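Peptide amidase (Stenotrophomonas maltophilia, PDB 1M22) probably hydrolyses amide bonds, as an amidase of the amidase signature family with a serine nucleophile. Local coordinates at residues Ser161-Ala174 and Gly188-Val200; Leu410-Trp422 and Gln453-Gly465. All coordinates share one frame; numbering follows the deposited sequence.

Contact 1 (Ser161-Ala174 and Gly188-Val200); sequences SPCGSSSGSAVAVA and GSIVCPAAINGVV
S165 and the nucleophile S189 meet side chain to side chain in the catalytic centre of the amidase signature fold, where a Ser-cis-Ser-Lys triad is built from S189, S165 and K86. S165 OG and S189 OG lie 2.7 Å apart. S165 OG is put there by a chi1 of 60°, wedged between its own backbone N and carbonyl carbon, and by the cis peptide bond that joins G164 to S165. K86 NZ makes a hydrogen bond to S165 OG and another to S166 OG, tying both serines to the catalytic lysine.

One shell out, the backbone of S189 is gripped by S166. S166 N reaches S189 O in the carbonyl plane, on a lone pair, while S166 OG comes from above that plane, 2.7 Å from S189 O. G164 O, the carbonyl oxygen of the cis peptide, receives a nearly straight CA-H contact from S189 CA and lies 3.2 Å from P193 CD.

Further back, the start of helix 191-196 packs on the loop leading into S165. C163 SG and C192 SG are 3.2 Å apart and are not joined as a disulfide in this model. A170 CB sits over P193 CB at 4.0 Å, and V199 CG1 lies against A174 of helix 167-174, just past G198, the C-prime residue of the Schellman motif that ends helix 191-196. N197 bridges the two segments: its ND2 gives one N-H to P193 O in the helix just before it and the other to P162 O, the latter 2.9 Å from ND2 and close to the amide plane.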
loop_
_atom_site.group_PDB
_atom_site.type_symbol
_atom_site.label_atom_id
_atom_site.label_comp_id
_atom_site.label_asym_id
_atom_site.label_seq_id
_atom_site.Cartn_x
_atom_site.Cartn_y
_atom_site.Cartn_z
ATOM N N SER A 161 10.102 -0.747 -13.921
ATOM C CA SER A 161 9.834 -0.313 -12.565
ATOM C C SER A 161 8.644 -0.909 -11.841
ATOM O O SER A 161 7.595 -1.157 -12.436
ATOM C CB SER A 161 9.688 1.208 -12.550
ATOM O OG SER A 161 9.544 1.687 -11.227
ATOM N N PRO A 162 8.806 -1.164 -10.535
ATOM C CA PRO A 162 7.711 -1.717 -9.734
ATOM C C PRO A 162 6.965 -0.540 -9.098
ATOM O O PRO A 162 5.988 -0.734 -8.381
ATOM C CB PRO A 162 8.444 -2.532 -8.682
ATOM C CG PRO A 162 9.654 -1.684 -8.416
ATOM C CD PRO A 162 10.091 -1.293 -9.819
ATOM N N CYS A 163 7.428 0.674 -9.388
ATOM C CA CYS A 163 6.877 1.900 -8.804
ATOM C C CYS A 163 7.167 1.857 -7.292
ATOM O O CYS A 163 8.040 1.104 -6.861
ATOM C CB CYS A 163 5.374 2.033 -9.081
ATOM S SG CYS A 163 4.707 3.709 -8.819
ATOM N N GLY A 164 6.452 2.643 -6.486
ATOM C CA GLY A 164 6.718 2.677 -5.048
ATOM C C GLY A 164 5.690 3.525 -4.316
ATOM O O GLY A 164 4.835 4.082 -4.987
ATOM N N SER A 165 5.856 3.803 -3.021
ATOM C CA SER A 165 7.023 3.460 -2.288
ATOM C C SER A 165 6.905 1.992 -1.714
ATOM O O SER A 165 7.827 1.462 -1.113
ATOM C CB SER A 165 7.575 4.352 -1.259
ATOM O OG SER A 165 6.607 4.566 -0.246
ATOM N N SER A 166 5.757 1.353 -1.895
ATOM C CA SER A 166 5.518 -0.019 -1.404
ATOM C C SER A 166 5.845 -1.024 -2.507
ATOM O O SER A 166 5.045 -1.913 -2.825
ATOM C CB SER A 166 4.047 -0.189 -1.005
ATOM O OG SER A 166 3.644 0.751 -0.020
ATOM N N SER A 167 7.041 -0.889 -3.063
ATOM C CA SER A 167 7.493 -1.710 -4.174
ATOM C C SER A 167 7.509 -3.210 -3.917
ATOM O O SER A 167 6.877 -3.975 -4.649
ATOM C CB SER A 167 8.886 -1.246 -4.595
ATOM O OG SER A 167 8.971 0.173 -4.591
ATOM N N GLY A 168 8.233 -3.625 -2.884
ATOM C CA GLY A 168 8.340 -5.034 -2.566
ATOM C C GLY A 168 7.028 -5.691 -2.203
ATOM O O GLY A 168 6.797 -6.851 -2.543
ATOM N N SER A 169 6.160 -4.970 -1.508
ATOM C CA SER A 169 4.885 -5.557 -1.132
ATOM C C SER A 169 4.025 -5.855 -2.354
ATOM O O SER A 169 3.411 -6.917 -2.433
ATOM C CB SER A 169 4.137 -4.646 -0.159
ATOM O OG SER A 169 4.717 -4.722 1.135
ATOM N N ALA A 170 3.988 -4.932 -3.310
ATOM C CA ALA A 170 3.197 -5.136 -4.519
ATOM C C ALA A 170 3.779 -6.277 -5.353
ATOM O O ALA A 170 3.052 -7.163 -5.803
ATOM C CB ALA A 170 3.154 -3.855 -5.342
ATOM N N VAL A 171 5.094 -6.256 -5.546
ATOM C CA VAL A 171 5.758 -7.290 -6.326
ATOM C C VAL A 171 5.600 -8.663 -5.679
ATOM O O VAL A 171 5.309 -9.644 -6.363
ATOM C CB VAL A 171 7.258 -6.973 -6.495
ATOM C CG1 VAL A 171 7.986 -8.169 -7.098
ATOM C CG2 VAL A 171 7.426 -5.754 -7.389
ATOM N N ALA A 172 5.776 -8.736 -4.363
ATOM C CA ALA A 172 5.649 -10.011 -3.665
ATOM C C ALA A 172 4.263 -10.625 -3.849
ATOM O O ALA A 172 4.131 -11.825 -4.088
ATOM C CB ALA A 172 5.947 -9.827 -2.188
ATOM N N VAL A 173 3.225 -9.807 -3.737
ATOM C CA VAL A 173 1.874 -10.316 -3.906
ATOM C C VAL A 173 1.632 -10.748 -5.355
ATOM O O VAL A 173 1.036 -11.795 -5.610
ATOM C CB VAL A 173 0.834 -9.253 -3.480
ATOM C CG1 VAL A 173 -0.567 -9.700 -3.860
ATOM C CG2 VAL A 173 0.925 -9.030 -1.975
ATOM N N ALA A 174 2.112 -9.951 -6.304
ATOM C CA ALA A 174 1.935 -10.267 -7.720
ATOM C C ALA A 174 2.665 -11.543 -8.124
ATOM O O ALA A 174 2.201 -12.273 -8.999
ATOM C CB ALA A 174 2.427 -9.106 -8.575
ATOM N N GLY A 188 0.187 8.051 -3.096
ATOM C CA GLY A 188 0.345 7.098 -4.181
ATOM C C GLY A 188 1.109 5.819 -3.880
ATOM O O GLY A 188 1.048 4.875 -4.675
ATOM N N SER A 189 1.789 5.758 -2.736
ATOM C CA SER A 189 2.618 4.597 -2.401
ATOM C C SER A 189 1.981 3.221 -2.248
ATOM O O SER A 189 2.702 2.227 -2.139
ATOM C CB SER A 189 3.475 4.900 -1.175
ATOM O OG SER A 189 4.555 5.747 -1.538
ATOM N N ILE A 190 0.654 3.149 -2.198
ATOM C CA ILE A 190 -0.002 1.847 -2.158
ATOM C C ILE A 190 -0.677 1.607 -3.505
ATOM O O ILE A 190 -0.376 0.632 -4.191
ATOM C CB ILE A 190 -1.083 1.733 -1.051
ATOM C CG1 ILE A 190 -0.418 1.536 0.314
ATOM C CG2 ILE A 190 -2.021 0.550 -1.349
ATOM C CD1 ILE A 190 -1.385 1.574 1.477
ATOM N N VAL A 191 -1.556 2.517 -3.912
ATOM C CA VAL A 191 -2.287 2.307 -5.156
ATOM C C VAL A 191 -1.467 2.312 -6.436
ATOM O O VAL A 191 -1.781 1.570 -7.363
ATOM C CB VAL A 191 -3.482 3.296 -5.292
ATOM C CG1 VAL A 191 -4.466 3.062 -4.155
ATOM C CG2 VAL A 191 -2.995 4.737 -5.294
ATOM N N CYS A 192 -0.413 3.118 -6.493
ATOM C CA CYS A 192 0.392 3.151 -7.709
ATOM C C CYS A 192 1.157 1.845 -7.922
ATOM O O CYS A 192 1.047 1.232 -8.986
ATOM C CB CYS A 192 1.357 4.335 -7.691
ATOM S SG CYS A 192 1.764 4.923 -9.344
ATOM N N PRO A 193 1.945 1.400 -6.926
ATOM C CA PRO A 193 2.651 0.139 -7.178
ATOM C C PRO A 193 1.687 -1.040 -7.300
ATOM O O PRO A 193 1.972 -2.014 -7.989
ATOM C CB PRO A 193 3.619 0.024 -5.996
ATOM C CG PRO A 193 2.985 0.867 -4.921
ATOM C CD PRO A 193 2.415 2.036 -5.683
ATOM N N ALA A 194 0.535 -0.963 -6.643
ATOM C CA ALA A 194 -0.422 -2.051 -6.770
ATOM C C ALA A 194 -0.883 -2.134 -8.231
ATOM O O ALA A 194 -0.876 -3.209 -8.834
ATOM C CB ALA A 194 -1.613 -1.824 -5.842
ATOM N N ALA A 195 -1.263 -0.999 -8.810
ATOM C CA ALA A 195 -1.720 -0.983 -10.197
ATOM C C ALA A 195 -0.613 -1.397 -11.167
ATOM O O ALA A 195 -0.846 -2.177 -12.094
ATOM C CB ALA A 195 -2.235 0.410 -10.561
ATOM N N ILE A 196 0.584 -0.864 -10.944
ATOM C CA ILE A 196 1.746 -1.134 -11.790
ATOM C C ILE A 196 2.128 -2.615 -11.808
ATOM O O ILE A 196 2.656 -3.117 -12.811
ATOM C CB ILE A 196 2.938 -0.259 -11.310
ATOM C CG1 ILE A 196 2.697 1.200 -11.718
ATOM C CG2 ILE A 196 4.267 -0.787 -11.861
ATOM C CD1 ILE A 196 2.860 1.470 -13.200
ATOM N N ASN A 197 1.847 -3.313 -10.713
ATOM C CA ASN A 197 2.164 -4.733 -10.603
ATOM C C ASN A 197 0.939 -5.652 -10.668
ATOM O O ASN A 197 0.996 -6.808 -10.250
ATOM C CB ASN A 197 2.973 -4.982 -9.325
ATOM C CG ASN A 197 4.339 -4.317 -9.367
ATOM O OD1 ASN A 197 5.251 -4.787 -10.056
ATOM N ND2 ASN A 197 4.488 -3.212 -8.645
ATOM N N GLY A 198 -0.171 -5.126 -11.181
ATOM C CA GLY A 198 -1.371 -5.926 -11.362
ATOM C C GLY A 198 -2.057 -6.552 -10.166
ATOM O O GLY A 198 -2.589 -7.663 -10.268
ATOM N N VAL A 199 -2.075 -5.844 -9.042
ATOM C CA VAL A 199 -2.727 -6.353 -7.843
ATOM C C VAL A 199 -3.648 -5.305 -7.239
ATOM O O VAL A 199 -3.701 -4.160 -7.702
ATOM C CB VAL A 199 -1.698 -6.808 -6.768
ATOM C CG1 VAL A 199 -0.848 -7.947 -7.313
ATOM C CG2 VAL A 199 -0.821 -5.642 -6.343
ATOM N N VAL A 200 -4.388 -5.717 -6.217
ATOM C CA VAL A 200 -5.306 -4.830 -5.521
ATOM C C VAL A 200 -4.554 -4.100 -4.415
ATOM O O VAL A 200 -3.735 -4.693 -3.704
ATOM C CB VAL A 200 -6.472 -5.631 -4.886
ATOM C CG1 VAL A 200 -7.338 -4.716 -4.016
ATOM C CG2 VAL A 200 -7.312 -6.286 -5.977
#

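Contact 2 (Leu410-Trp422 and Gln453-Gly465); sequences LDALVAPTTGVAW and QIDGLPVGLLFMG
V414 CG1 (chi1 -58°) and F463 CG (chi1 -69°) both stand anti to their own carbonyl carbons, and this lays the two side chains alongside each other, pointing the same way. V414 CG1 thereby comes over one face of the F463 ring, 4.1 Å from its centroid, a CH-pi contact. The pair is a non-hydrogen-bonded one in the antiparallel pairing of strands 412-416 and 457-464, within the large mixed sheet of the amidase fold.

Hydrogen-bonded pairs lie to either side of it. L413 and M464 exchange two bonds, and A415 and L462 do the same less evenly: L462 N is 2.7 Å from A415 O and points almost straight down its carbonyl, whereas A415 N is 3.2 Å from L462 O. The last direct bond is T417 N to G460 O, with the donor well above the carbonyl plane. T417 OG1 lies against L462 CB and has its hydrogen-bond partner in T448 OG1 of strand 446-454, which neighbours 457-464 in the sheet.

Beyond T417 the two segments separate and water takes over the pairing. One water accepts from both T418 N and G460 N, a second gives its hydrogens to G419 O and P458 O, and a third links A421 N to P458 O. Near the type I' turn from I454 to L457 the contact becomes apolar again: V420 and L457 cross at about a right angle, V420 CB 3.8 Å from L457 CB, and V420 CG1 also touches V459 CG2 at 3.7 Å.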
loop_
_atom_site.group_PDB
_atom_site.type_symbol
_atom_site.label_atom_id
_atom_site.label_comp_id
_atom_site.label_asym_id
_atom_site.label_seq_id
_atom_site.Cartn_x
_atom_site.Cartn_y
_atom_site.Cartn_z
ATOM N N LEU A 410 -22.939 11.200 -6.240
ATOM C CA LEU A 410 -22.162 10.004 -6.535
ATOM C C LEU A 410 -21.706 9.252 -5.291
ATOM O O LEU A 410 -21.574 9.822 -4.205
ATOM C CB LEU A 410 -20.932 10.389 -7.357
ATOM C CG LEU A 410 -21.206 11.220 -8.612
ATOM C CD1 LEU A 410 -19.891 11.705 -9.193
ATOM C CD2 LEU A 410 -21.979 10.390 -9.628
ATOM N N ASP A 411 -21.451 7.961 -5.476
ATOM C CA ASP A 411 -20.977 7.090 -4.410
ATOM C C ASP A 411 -19.463 6.966 -4.457
ATOM O O ASP A 411 -18.823 6.691 -3.446
ATOM C CB ASP A 411 -21.586 5.699 -4.550
ATOM C CG ASP A 411 -23.073 5.703 -4.331
ATOM O OD1 ASP A 411 -23.831 5.591 -5.317
ATOM O OD2 ASP A 411 -23.475 5.834 -3.160
ATOM N N ALA A 412 -18.900 7.162 -5.642
ATOM C CA ALA A 412 -17.461 7.064 -5.817
ATOM C C ALA A 412 -17.019 7.710 -7.114
ATOM O O ALA A 412 -17.828 7.990 -8.007
ATOM C CB ALA A 412 -17.030 5.598 -5.803
ATOM N N LEU A 413 -15.717 7.954 -7.196
ATOM C CA LEU A 413 -15.097 8.517 -8.382
ATOM C C LEU A 413 -14.152 7.427 -8.869
ATOM O O LEU A 413 -13.527 6.740 -8.060
ATOM C CB LEU A 413 -14.294 9.770 -8.026
ATOM C CG LEU A 413 -15.085 10.884 -7.340
ATOM C CD1 LEU A 413 -14.155 12.018 -6.941
ATOM C CD2 LEU A 413 -16.168 11.387 -8.280
ATOM N N VAL A 414 -14.066 7.248 -10.179
ATOM C CA VAL A 414 -13.165 6.245 -10.732
ATOM C C VAL A 414 -12.331 6.826 -11.861
ATOM O O VAL A 414 -12.699 7.830 -12.477
ATOM C CB VAL A 414 -13.920 5.002 -11.261
ATOM C CG1 VAL A 414 -14.731 4.375 -10.142
ATOM C CG2 VAL A 414 -14.801 5.380 -12.437
ATOM N N ALA A 415 -11.199 6.186 -12.125
ATOM C CA ALA A 415 -10.291 6.626 -13.172
ATOM C C ALA A 415 -9.168 5.617 -13.278
ATOM O O ALA A 415 -9.008 4.765 -12.406
ATOM C CB ALA A 415 -9.704 7.987 -12.808
ATOM N N PRO A 416 -8.395 5.672 -14.371
ATOM C CA PRO A 416 -7.286 4.719 -14.468
ATOM C C PRO A 416 -6.379 5.165 -13.318
ATOM O O PRO A 416 -6.277 6.362 -13.045
ATOM C CB PRO A 416 -6.665 5.042 -15.824
ATOM C CG PRO A 416 -7.810 5.607 -16.611
ATOM C CD PRO A 416 -8.518 6.476 -15.598
ATOM N N THR A 417 -5.730 4.228 -12.638
ATOM C CA THR A 417 -4.869 4.591 -11.519
ATOM C C THR A 417 -3.634 5.375 -11.953
ATOM O O THR A 417 -3.300 6.412 -11.375
ATOM C CB THR A 417 -4.435 3.332 -10.753
ATOM O OG1 THR A 417 -5.606 2.595 -10.383
ATOM C CG2 THR A 417 -3.649 3.700 -9.498
ATOM N N THR A 418 -2.963 4.873 -12.982
ATOM C CA THR A 418 -1.758 5.503 -13.500
ATOM C C THR A 418 -1.448 4.867 -14.852
ATOM O O THR A 418 -2.284 4.158 -15.409
ATOM C CB THR A 418 -0.573 5.300 -12.514
ATOM O OG1 THR A 418 0.580 6.005 -12.989
ATOM C CG2 THR A 418 -0.237 3.816 -12.359
ATOM N N GLY A 419 -0.262 5.139 -15.390
ATOM C CA GLY A 419 0.123 4.550 -16.662
ATOM C C GLY A 419 0.784 3.209 -16.405
ATOM O O GLY A 419 0.566 2.603 -15.355
ATOM N N VAL A 420 1.592 2.734 -17.349
ATOM C CA VAL A 420 2.265 1.452 -17.170
ATOM C C VAL A 420 3.707 1.619 -16.716
ATOM O O VAL A 420 4.268 2.713 -16.761
ATOM C CB VAL A 420 2.255 0.617 -18.465
ATOM C CG1 VAL A 420 0.823 0.309 -18.867
ATOM C CG2 VAL A 420 2.981 1.362 -19.575
ATOM N N ALA A 421 4.298 0.517 -16.268
ATOM C CA ALA A 421 5.675 0.518 -15.800
ATOM C C ALA A 421 6.625 1.033 -16.877
ATOM O O ALA A 421 6.424 0.800 -18.070
ATOM C CB ALA A 421 6.077 -0.887 -15.377
ATOM N N TRP A 422 7.667 1.723 -16.431
ATOM C CA TRP A 422 8.676 2.300 -17.311
ATOM C C TRP A 422 10.030 1.650 -17.032
ATOM O O TRP A 422 10.229 1.037 -15.983
ATOM C CB TRP A 422 8.769 3.801 -17.039
ATOM C CG TRP A 422 9.038 4.102 -15.592
ATOM C CD1 TRP A 422 10.257 4.274 -15.001
ATOM C CD2 TRP A 422 8.066 4.200 -14.541
ATOM N NE1 TRP A 422 10.106 4.471 -13.647
ATOM C CE2 TRP A 422 8.771 4.431 -13.339
ATOM C CE3 TRP A 422 6.667 4.113 -14.500
ATOM C CZ2 TRP A 422 8.125 4.574 -12.106
ATOM C CZ3 TRP A 422 6.023 4.255 -13.272
ATOM C CH2 TRP A 422 6.755 4.483 -12.092
ATOM N N GLN A 453 -4.262 -4.874 -19.275
ATOM C CA GLN A 453 -2.858 -4.610 -19.536
ATOM C C GLN A 453 -2.702 -3.878 -20.856
ATOM O O GLN A 453 -3.589 -3.916 -21.708
ATOM C CB GLN A 453 -2.064 -5.922 -19.612
ATOM C CG GLN A 453 -2.033 -6.734 -18.327
ATOM C CD GLN A 453 -1.254 -8.033 -18.471
ATOM O OE1 GLN A 453 -1.048 -8.757 -17.495
ATOM N NE2 GLN A 453 -0.821 -8.335 -19.691
ATOM N N ILE A 454 -1.575 -3.195 -20.999
ATOM C CA ILE A 454 -1.231 -2.500 -22.230
ATOM C C ILE A 454 0.167 -3.023 -22.541
ATOM O O ILE A 454 1.095 -2.845 -21.750
ATOM C CB ILE A 454 -1.177 -0.965 -22.049
ATOM C CG1 ILE A 454 -2.566 -0.433 -21.686
ATOM C CG2 ILE A 454 -0.674 -0.311 -23.337
ATOM C CD1 ILE A 454 -2.611 1.058 -21.412
ATOM N N ASP A 455 0.300 -3.701 -23.674
ATOM C CA ASP A 455 1.582 -4.261 -24.085
ATOM C C ASP A 455 2.173 -5.184 -23.019
ATOM O O ASP A 455 3.387 -5.203 -22.807
ATOM C CB ASP A 455 2.572 -3.137 -24.400
ATOM C CG ASP A 455 2.107 -2.248 -25.538
ATOM O OD1 ASP A 455 1.804 -2.782 -26.625
ATOM O OD2 ASP A 455 2.048 -1.015 -25.345
ATOM N N GLY A 456 1.310 -5.938 -22.343
ATOM C CA GLY A 456 1.768 -6.867 -21.323
ATOM C C GLY A 456 2.013 -6.299 -19.936
ATOM O O GLY A 456 2.381 -7.036 -19.023
ATOM N N LEU A 457 1.807 -4.997 -19.765
ATOM C CA LEU A 457 2.025 -4.355 -18.470
ATOM C C LEU A 457 0.677 -3.996 -17.837
ATOM O O LEU A 457 -0.181 -3.396 -18.483
ATOM C CB LEU A 457 2.892 -3.109 -18.656
ATOM C CG LEU A 457 4.279 -3.384 -19.259
ATOM C CD1 LEU A 457 4.999 -2.071 -19.514
ATOM C CD2 LEU A 457 5.090 -4.268 -18.319
ATOM N N PRO A 458 0.480 -4.356 -16.560
ATOM C CA PRO A 458 -0.776 -4.076 -15.856
ATOM C C PRO A 458 -1.222 -2.628 -15.736
ATOM O O PRO A 458 -0.412 -1.715 -15.581
ATOM C CB PRO A 458 -0.546 -4.683 -14.476
ATOM C CG PRO A 458 0.420 -5.787 -14.733
ATOM C CD PRO A 458 1.382 -5.154 -15.708
ATOM N N VAL A 459 -2.540 -2.458 -15.780
ATOM C CA VAL A 459 -3.200 -1.168 -15.620
ATOM C C VAL A 459 -4.331 -1.409 -14.621
ATOM O O VAL A 459 -4.973 -2.462 -14.642
ATOM C CB VAL A 459 -3.803 -0.655 -16.947
ATOM C CG1 VAL A 459 -4.600 0.617 -16.701
ATOM C CG2 VAL A 459 -2.695 -0.392 -17.952
ATOM N N GLY A 460 -4.564 -0.442 -13.741
ATOM C CA GLY A 460 -5.614 -0.597 -12.752
ATOM C C GLY A 460 -6.708 0.448 -12.810
ATOM O O GLY A 460 -6.539 1.523 -13.393
ATOM N N LEU A 461 -7.847 0.102 -12.219
ATOM C CA LEU A 461 -8.998 0.993 -12.129
ATOM C C LEU A 461 -9.055 1.481 -10.681
ATOM O O LEU A 461 -9.152 0.679 -9.737
ATOM C CB LEU A 461 -10.289 0.247 -12.476
ATOM C CG LEU A 461 -11.574 1.076 -12.398
ATOM C CD1 LEU A 461 -11.538 2.186 -13.440
ATOM C CD2 LEU A 461 -12.771 0.168 -12.621
ATOM N N LEU A 462 -8.987 2.795 -10.514
ATOM C CA LEU A 462 -9.001 3.416 -9.196
ATOM C C LEU A 462 -10.393 3.832 -8.748
ATOM O O LEU A 462 -11.163 4.389 -9.532
ATOM C CB LEU A 462 -8.107 4.655 -9.208
ATOM C CG LEU A 462 -8.010 5.461 -7.913
ATOM C CD1 LEU A 462 -7.143 4.721 -6.916
ATOM C CD2 LEU A 462 -7.420 6.831 -8.213
ATOM N N PHE A 463 -10.703 3.545 -7.487
ATOM C CA PHE A 463 -11.971 3.934 -6.869
ATOM C C PHE A 463 -11.626 4.855 -5.697
ATOM O O PHE A 463 -10.742 4.541 -4.896
ATOM C CB PHE A 463 -12.735 2.735 -6.290
ATOM C CG PHE A 463 -13.288 1.785 -7.316
ATOM C CD1 PHE A 463 -12.453 0.896 -7.982
ATOM C CD2 PHE A 463 -14.656 1.749 -7.586
ATOM C CE1 PHE A 463 -12.969 -0.021 -8.899
ATOM C CE2 PHE A 463 -15.181 0.837 -8.501
ATOM C CZ PHE A 463 -14.335 -0.050 -9.159
ATOM N N MET A 464 -12.312 5.989 -5.597
ATOM C CA MET A 464 -12.096 6.923 -4.489
ATOM C C MET A 464 -13.447 7.313 -3.900
ATOM O O MET A 464 -14.431 7.459 -4.628
ATOM C CB MET A 464 -11.366 8.191 -4.950
ATOM C CG MET A 464 -9.931 7.973 -5.426
ATOM S SD MET A 464 -9.023 9.528 -5.672
ATOM C CE MET A 464 -9.883 10.196 -7.095
ATOM N N GLY A 465 -13.489 7.471 -2.581
ATOM C CA GLY A 465 -14.725 7.849 -1.918
ATOM C C GLY A 465 -14.457 8.829 -0.795
ATOM O O GLY A 465 -13.310 9.210 -0.556
HETATM O O HOH W 1 -2.838 1.781 -13.912
HETATM O O HOH W 2 -0.389 0.529 -13.844
HETATM O O HOH W 3 2.514 -1.711 -15.356
#

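Both contacts belong to one amidase fold, with centres about 12 Å apart, and they follow each other along the chain: contact 1 is complete before contact 2 begins. The strands of contact 2, 412-416 and 457-464, are neighbours in the eleven-stranded sheet, and contact 1 brings helices 167-174 and 191-196 together near the centre of the molecule. Helix 191-196 joins the two, since T417 touches A195, and T418 and A421 touch I196. The segments also meet directly, with S161 N 2.7 Å from W422 O, a probable hydrogen bond, and I196 CD1 packed on G419 O. The loop after strand 412-416 thus backs the helix that follows the nucleophile S189, itself about 11 Å from T417 between side chains.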